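Local atomic coordinates of putative tetR-family transcriptional regulatory protein (Streptomyces coelicolor, PDB entry 2DG8), a protein that probably binds DNA through a helix-turn-helix motif and regulates transcription as a member of the TetR family. Residues 92-97 against 156-161; 20-25 against 104-109. One frame throughout, in Å; residues are numbered along the deposited sequence.

Interaction 1: residues 92-97 against 156-161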
# COMPACT_ATOMS: atom_id res chain seq x y z
N LEU A 92 7.13 7.65 -14.15
CA LEU A 92 7.36 7.45 -12.73
C LEU A 92 6.52 6.28 -12.24
O LEU A 92 7.01 5.39 -11.55
CB LEU A 92 6.96 8.71 -11.96
CG LEU A 92 7.73 9.20 -10.75
CD1 LEU A 92 6.84 10.18 -9.99
CD2 LEU A 92 8.14 8.06 -9.84
N VAL A 93 5.23 6.28 -12.59
CA VAL A 93 4.32 5.23 -12.17
C VAL A 93 4.77 3.85 -12.62
O VAL A 93 4.76 2.91 -11.83
CB VAL A 93 2.90 5.48 -12.70
CG1 VAL A 93 2.07 4.20 -12.60
CG2 VAL A 93 2.23 6.59 -11.91
N HIS A 94 5.16 3.72 -13.89
CA HIS A 94 5.59 2.42 -14.37
C HIS A 94 6.92 1.97 -13.77
O HIS A 94 7.09 0.80 -13.42
CB HIS A 94 5.62 2.41 -15.90
CG HIS A 94 4.25 2.35 -16.51
ND1 HIS A 94 3.89 1.40 -17.44
CD2 HIS A 94 3.13 3.08 -16.28
CE1 HIS A 94 2.61 1.53 -17.74
NE2 HIS A 94 2.12 2.55 -17.05
N GLU A 95 7.84 2.90 -13.60
CA GLU A 95 9.12 2.53 -13.01
C GLU A 95 8.93 2.06 -11.56
O GLU A 95 9.47 1.04 -11.16
CB GLU A 95 10.09 3.72 -13.06
CG GLU A 95 11.45 3.40 -12.47
CD GLU A 95 12.43 4.55 -12.58
OE1 GLU A 95 12.46 5.21 -13.64
OE2 GLU A 95 13.19 4.77 -11.61
N LEU A 96 8.16 2.81 -10.78
CA LEU A 96 7.93 2.45 -9.38
C LEU A 96 7.16 1.15 -9.20
O LEU A 96 7.32 0.47 -8.20
CB LEU A 96 7.17 3.55 -8.65
CG LEU A 96 7.74 4.96 -8.47
CD1 LEU A 96 6.62 5.87 -7.95
CD2 LEU A 96 8.93 4.95 -7.51
N SER A 97 6.30 0.82 -10.16
CA SER A 97 5.51 -0.39 -10.06
C SER A 97 6.23 -1.66 -10.48
O SER A 97 5.82 -2.75 -10.07
CB SER A 97 4.22 -0.27 -10.88
OG SER A 97 4.48 -0.34 -12.27
N LEU A 156 0.49 0.95 -7.15
CA LEU A 156 0.09 -0.20 -6.37
C LEU A 156 -0.68 -1.20 -7.21
O LEU A 156 -0.42 -2.40 -7.13
CB LEU A 156 -0.76 0.26 -5.19
CG LEU A 156 -1.09 -0.73 -4.06
CD1 LEU A 156 -2.16 -1.71 -4.52
CD2 LEU A 156 0.18 -1.46 -3.64
N HIS A 157 -1.63 -0.72 -8.00
CA HIS A 157 -2.41 -1.65 -8.81
C HIS A 157 -1.62 -2.29 -9.93
O HIS A 157 -1.94 -3.41 -10.33
CB HIS A 157 -3.67 -0.97 -9.36
CG HIS A 157 -4.76 -0.84 -8.35
ND1 HIS A 157 -6.05 -0.52 -8.68
CD2 HIS A 157 -4.74 -1.02 -7.00
CE1 HIS A 157 -6.80 -0.51 -7.59
NE2 HIS A 157 -6.03 -0.81 -6.56
N ARG A 158 -0.60 -1.61 -10.44
CA ARG A 158 0.21 -2.22 -11.50
C ARG A 158 1.17 -3.24 -10.88
O ARG A 158 1.32 -4.36 -11.38
CB ARG A 158 1.05 -1.19 -12.25
CG ARG A 158 0.28 -0.30 -13.18
CD ARG A 158 1.22 0.32 -14.22
NE ARG A 158 1.51 -0.59 -15.33
CZ ARG A 158 2.67 -1.21 -15.55
NH1 ARG A 158 2.81 -2.00 -16.61
NH2 ARG A 158 3.70 -1.06 -14.72
N ALA A 159 1.81 -2.84 -9.78
CA ALA A 159 2.78 -3.69 -9.10
C ALA A 159 2.21 -5.02 -8.62
O ALA A 159 2.83 -6.07 -8.79
CB ALA A 159 3.38 -2.94 -7.93
N LEU A 160 1.02 -5.00 -8.02
CA LEU A 160 0.42 -6.23 -7.51
C LEU A 160 -0.58 -6.84 -8.46
O LEU A 160 -1.46 -7.58 -8.04
CB LEU A 160 -0.24 -5.97 -6.16
CG LEU A 160 0.71 -5.41 -5.09
CD1 LEU A 160 -0.07 -5.12 -3.82
CD2 LEU A 160 1.83 -6.41 -4.82
N ALA A 161 -0.45 -6.52 -9.75
CA ALA A 161 -1.37 -7.06 -10.74
C ALA A 161 -0.84 -8.36 -11.33
O ALA A 161 0.37 -8.61 -11.34
CB ALA A 161 -1.58 -6.05 -11.88
O HOH W 1 5.66 -5.55 -9.63
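V93 touches R158 through CG1, which lies 4.3 Å from CD of the arginine. This is the apolar start of the contact. One residue on, the imidazole of H94 carries a flat stack. The guanidinium of R158 lies over one face of the ring, with centres 3.7 Å apart and planes inclined by 15°. NE of R158 sits 3.4 Å from CE1 of H94, toward the rim, and ND1 of H94 faces the middle of the guanidinium. CD of R158 adds a CH-pi contact over the same ring. The arginine reaches this place because its chain bends at chi3 (82°), which turns the guanidinium onto the histidine. The ring itself is also tied by NE2 to the hydroxyl of T170.

S97 meets the edge of the guanidinium, not its face. NH2 of R158 donates to OG of S97 at 2.7 Å, close to the guanidinium plane but bent, with an angle of 134° at the hydrogen. OG in turn donates to the carbonyl O of H94 at 3.1 Å, so the hydroxyl links the arginine to the helix backbone. The carbonyl O of S97 rests 3.3 Å from CB of A159, and a water bridges it to the carbonyl O of A159. NH2 of R158 also forms a salt bridge with E98, and NE bonds to O of H165. A methionine in place of R158 would probably leave E98 without this charged partner, OG of S97 without the NH2 donor and H94 without the flat group stacked on it.

The contact joins the C-terminal ends of helices 82-98 and 141-159. Helix 167-177 reaches it through T170 and R167, and helix 101-116 also packs here.

Interaction 2: residues 20-25 against 104-109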
# COMPACT_ATOMS: atom_id res chain seq x y z
N ASP A 20 18.26 -3.69 3.79
CA ASP A 20 18.44 -4.97 3.12
C ASP A 20 17.68 -6.04 3.93
O ASP A 20 16.90 -6.81 3.37
CB ASP A 20 19.92 -5.37 3.08
CG ASP A 20 20.74 -4.54 2.09
OD1 ASP A 20 21.98 -4.63 2.15
OD2 ASP A 20 20.14 -3.81 1.27
N LEU A 21 17.94 -6.08 5.23
CA LEU A 21 17.31 -7.04 6.13
C LEU A 21 15.78 -6.98 6.06
O LEU A 21 15.13 -8.00 5.87
CB LEU A 21 17.79 -6.79 7.57
CG LEU A 21 17.33 -7.72 8.71
CD1 LEU A 21 15.86 -7.48 9.02
CD2 LEU A 21 17.57 -9.18 8.31
N ILE A 22 15.21 -5.79 6.21
CA ILE A 22 13.76 -5.65 6.16
C ILE A 22 13.21 -6.12 4.81
O ILE A 22 12.24 -6.88 4.75
CB ILE A 22 13.32 -4.18 6.42
CG1 ILE A 22 13.66 -3.79 7.86
CG2 ILE A 22 11.81 -4.02 6.19
CD1 ILE A 22 13.37 -2.33 8.18
N ALA A 23 13.85 -5.69 3.72
CA ALA A 23 13.41 -6.07 2.38
C ALA A 23 13.43 -7.59 2.18
O ALA A 23 12.48 -8.16 1.65
CB ALA A 23 14.29 -5.40 1.34
N GLU A 24 14.50 -8.23 2.61
CA GLU A 24 14.65 -9.67 2.45
C GLU A 24 13.89 -10.56 3.44
O GLU A 24 13.21 -11.49 3.02
CB GLU A 24 16.13 -10.05 2.51
CG GLU A 24 16.97 -9.50 1.36
CD GLU A 24 18.46 -9.76 1.55
OE1 GLU A 24 18.84 -10.93 1.81
OE2 GLU A 24 19.26 -8.81 1.42
N GLU A 25 13.99 -10.26 4.73
CA GLU A 25 13.35 -11.10 5.75
C GLU A 25 12.13 -10.53 6.44
O GLU A 25 11.44 -11.25 7.18
CB GLU A 25 14.39 -11.48 6.81
CG GLU A 25 15.58 -12.29 6.27
CD GLU A 25 16.66 -12.52 7.32
OE1 GLU A 25 16.31 -12.92 8.45
OE2 GLU A 25 17.85 -12.32 7.01
N LEU A 104 9.49 -1.86 -3.80
CA LEU A 104 8.07 -2.12 -3.59
C LEU A 104 7.86 -2.74 -2.21
O LEU A 104 6.96 -2.34 -1.48
CB LEU A 104 7.55 -3.08 -4.67
CG LEU A 104 6.14 -3.64 -4.50
CD1 LEU A 104 5.10 -2.52 -4.60
CD2 LEU A 104 5.91 -4.71 -5.57
N VAL A 105 8.69 -3.71 -1.86
CA VAL A 105 8.59 -4.38 -0.55
C VAL A 105 8.86 -3.41 0.61
O VAL A 105 8.14 -3.41 1.61
CB VAL A 105 9.58 -5.59 -0.48
CG1 VAL A 105 9.61 -6.18 0.93
CG2 VAL A 105 9.15 -6.66 -1.47
N LEU A 106 9.89 -2.57 0.48
CA LEU A 106 10.22 -1.62 1.54
C LEU A 106 9.09 -0.60 1.68
O LEU A 106 8.74 -0.18 2.79
CB LEU A 106 11.55 -0.91 1.24
CG LEU A 106 12.81 -1.80 1.35
CD1 LEU A 106 14.06 -1.03 0.91
CD2 LEU A 106 12.97 -2.29 2.79
N THR A 107 8.51 -0.21 0.55
CA THR A 107 7.40 0.72 0.58
C THR A 107 6.25 0.08 1.37
O THR A 107 5.68 0.70 2.27
CB THR A 107 6.88 1.05 -0.85
OG1 THR A 107 7.92 1.66 -1.62
CG2 THR A 107 5.71 2.01 -0.79
N GLN A 108 5.92 -1.16 1.05
CA GLN A 108 4.82 -1.82 1.75
C GLN A 108 5.14 -2.10 3.22
O GLN A 108 4.25 -2.04 4.07
CB GLN A 108 4.44 -3.12 1.03
CG GLN A 108 3.97 -2.89 -0.41
CD GLN A 108 2.80 -1.92 -0.50
OE1 GLN A 108 2.74 -1.09 -1.40
NE2 GLN A 108 1.86 -2.02 0.43
N GLU A 109 6.40 -2.39 3.53
CA GLU A 109 6.76 -2.64 4.92
C GLU A 109 6.50 -1.36 5.70
O GLU A 109 5.87 -1.38 6.76
CB GLU A 109 8.25 -3.02 5.06
CG GLU A 109 8.57 -4.45 4.68
CD GLU A 109 8.10 -5.47 5.72
OE1 GLU A 109 7.69 -5.06 6.82
OE2 GLU A 109 8.17 -6.69 5.45
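A23 and L106 form the close centre of this contact. CD2 of L106 lies 3.7 Å from CB of A23 and 3.6 Å from the backbone N of A23. The small alanine lets the leucine tip come down onto the helix backbone. L106 has CG anti to its carbonyl carbon (chi1 -70°). Its chi2 (175°) sends CD1 out straight, and the other branch, CD2, turns onto A23. I22 packs beside it, with CG2 4.0 Å from CD2 of L106. The same methyl presses on the aliphatic part of E109, 3.6 Å from CG. The glutamate chain is bent at chi2 (-74°), and its methylenes serve as an apolar surface here. V105 places CG1 3.6 Å from O of A23. No hydrogen bond crosses between the two segments, so their direct contact is van der Waals packing. The second subunit adds the polar grip on this tight part. Its R116 pairs in a salt bridge with OE2 of E109 and also hydrogen-bonds the carbonyl O atoms of I22 and A23.

The axes of segments 20-25 and 104-109 approach to 9.0 Å at 94°. The arrangement joins the helix-turn-helix region, which probably binds DNA as in other TetR-family proteins, to the C-terminal helical domain. Helix 10-25 is the first helix of the N-terminal region, and helix 101-116 belongs to the C-terminal part. L57 and F61 of helix 53-77 cover I22, and F64 covers L106.

The other side is polar and looser. D20 and E24 point away from segment 104-109. D20 nevertheless makes a salt bridge to R102, near the start of the same helix. E24 is exposed to solvent and pairs with R38.

In the fold
The two contacts lie with centres about 16 Å apart. Helices 82-98 and 101-116 follow each other in the chain and carry one segment of each. The contacts also touch directly. CB of A159 in interaction 1 is 3.8 Å from CD1 of L104 in interaction 2. CD2 of L156 packs at 3.4 Å from OE1 of Q108. Helix 101-116 therefore has helix 10-25 and helix 141-159 as neighbours. Interaction 1 is internal to the C-terminal domain, whereas interaction 2 ties that domain to the probable DNA-binding region. Both touch the second subunit, whose Y111 packs on L156 as well as on Q108.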